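Local coordinates for protein exonuclease mut-7 homolog (Aedes aegypti, PDB 7JW2) that probably trims the 3' ends of Argonaute-bound microRNAs as a magnesium-dependent 3'-5' exoribonuclease, of which this chain is the exonuclease domain, at residues N85-L90 and S116-A121. Numbering follows the deposited sequence.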
# COMPACT_ATOMS: atom_id res chain seq x y z
N ASN A 85 -4.84 14.65 -1.88
CA ASN A 85 -5.71 15.51 -1.06
C ASN A 85 -5.14 15.74 0.32
O ASN A 85 -5.86 15.70 1.32
CB ASN A 85 -7.10 14.90 -0.98
CG ASN A 85 -7.79 14.87 -2.32
OD1 ASN A 85 -7.50 15.67 -3.21
ND2 ASN A 85 -8.72 13.94 -2.48
N ARG A 86 -3.83 15.95 0.40
CA ARG A 86 -3.14 16.22 1.65
C ARG A 86 -2.49 17.59 1.57
O ARG A 86 -1.73 17.87 0.64
CB ARG A 86 -2.07 15.17 1.91
CG ARG A 86 -2.61 13.84 2.31
CD ARG A 86 -1.48 12.88 2.49
NE ARG A 86 -0.53 13.33 3.50
CZ ARG A 86 0.61 12.71 3.76
NH1 ARG A 86 0.94 11.63 3.06
NH2 ARG A 86 1.43 13.16 4.71
N ASP A 87 -2.78 18.44 2.55
CA ASP A 87 -2.18 19.76 2.57
C ASP A 87 -0.71 19.75 2.97
O ASP A 87 -0.03 20.77 2.79
CB ASP A 87 -2.96 20.68 3.51
CG ASP A 87 -4.29 21.14 2.93
OD1 ASP A 87 -5.17 21.58 3.71
OD2 ASP A 87 -4.47 21.06 1.69
N ASP A 88 -0.20 18.64 3.51
CA ASP A 88 1.18 18.57 3.99
C ASP A 88 2.13 17.94 2.98
O ASP A 88 3.29 17.67 3.32
CB ASP A 88 1.25 17.83 5.35
CG ASP A 88 0.68 16.41 5.30
OD1 ASP A 88 -0.12 16.12 4.39
OD2 ASP A 88 1.03 15.59 6.18
N VAL A 89 1.67 17.68 1.76
CA VAL A 89 2.53 17.19 0.68
C VAL A 89 2.40 18.15 -0.50
O VAL A 89 1.30 18.38 -1.00
CB VAL A 89 2.16 15.76 0.25
CG1 VAL A 89 3.18 15.24 -0.76
CG2 VAL A 89 2.07 14.86 1.47
N LEU A 90 3.52 18.74 -0.91
CA LEU A 90 3.53 19.59 -2.10
C LEU A 90 3.47 18.73 -3.36
O LEU A 90 4.27 17.80 -3.51
CB LEU A 90 4.79 20.46 -2.11
CG LEU A 90 4.99 21.33 -3.35
CD1 LEU A 90 3.86 22.33 -3.52
CD2 LEU A 90 6.34 22.04 -3.29
N SER A 116 -10.86 26.70 -5.53
CA SER A 116 -10.59 27.98 -4.86
C SER A 116 -10.40 27.80 -3.36
O SER A 116 -9.50 28.40 -2.77
CB SER A 116 -11.74 28.95 -5.14
OG SER A 116 -12.98 28.40 -4.71
N GLN A 117 -11.25 26.99 -2.73
CA GLN A 117 -11.14 26.78 -1.29
C GLN A 117 -9.80 26.16 -0.92
O GLN A 117 -9.04 26.72 -0.12
CB GLN A 117 -12.30 25.89 -0.80
CG GLN A 117 -12.72 24.85 -1.81
CD GLN A 117 -13.66 23.80 -1.25
OE1 GLN A 117 -13.51 23.35 -0.11
NE2 GLN A 117 -14.63 23.38 -2.06
N SER A 118 -9.48 25.00 -1.50
CA SER A 118 -8.25 24.29 -1.19
C SER A 118 -7.56 23.84 -2.46
O SER A 118 -8.16 23.16 -3.30
CB SER A 118 -8.52 23.07 -0.30
OG SER A 118 -7.29 22.50 0.12
N THR A 119 -6.29 24.22 -2.60
CA THR A 119 -5.42 23.71 -3.64
C THR A 119 -4.93 22.30 -3.35
O THR A 119 -4.27 21.70 -4.21
CB THR A 119 -4.20 24.63 -3.79
OG1 THR A 119 -3.51 24.68 -2.53
CG2 THR A 119 -4.64 26.03 -4.17
N SER A 120 -5.19 21.79 -2.15
CA SER A 120 -4.59 20.55 -1.67
C SER A 120 -3.07 20.58 -1.84
O SER A 120 -2.44 19.54 -2.05
CB SER A 120 -5.18 19.33 -2.38
OG SER A 120 -6.58 19.25 -2.15
N ALA A 121 -2.49 21.78 -1.75
CA ALA A 121 -1.06 21.97 -1.93
C ALA A 121 -0.58 21.51 -3.31
O ALA A 121 0.55 21.05 -3.46
CB ALA A 121 -0.27 21.28 -0.82
O HOH W 1 -7.30 18.53 0.46
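Ala121 meets the Arg86-Val89 type I turn in a loop-to-loop contact at the edge of the exonuclease sheet, where the chain entering strand 90-93 passes the chain entering its parallel neighbour, strand 122-124 at one edge of the sheet. It illustrates two loops fitting together without direct hydrogen bonds. The methyl CB of Ala121 lies among backbone carbonyls, 3.3 Å from Val89 O and 3.7 Å from Asp87 O. Asp87 OD2 reaches Ser120 CA at 3.4 Å. Further along, Leu90 lays CD1 against Ala121 O at 3.5 Å, while its CA-H points at the same oxygen. The side chain of Ser120 lies beside Asn85, just before the turn, and a water donates to its OG (2.8 Å) and weakly to Asn85 O. Asn85 OD1 accepts from Met113 N and Ser120 OG hydrogen-bonds to Met113 O, so an earlier part of the second loop joins the two segments. Each loop is braced internally: Arg86 grips Asp88 side-on through NE and NH2, and Ser118 and Thr119 form successive ST turns. Two acceptors, Arg86 O and Ser120 O, come within 3.2 Å; Lys91 NZ hydrogen-bonds to Ser120 O and Val89 O, so its positive charge probably offsets the crowding of carbonyl oxygens.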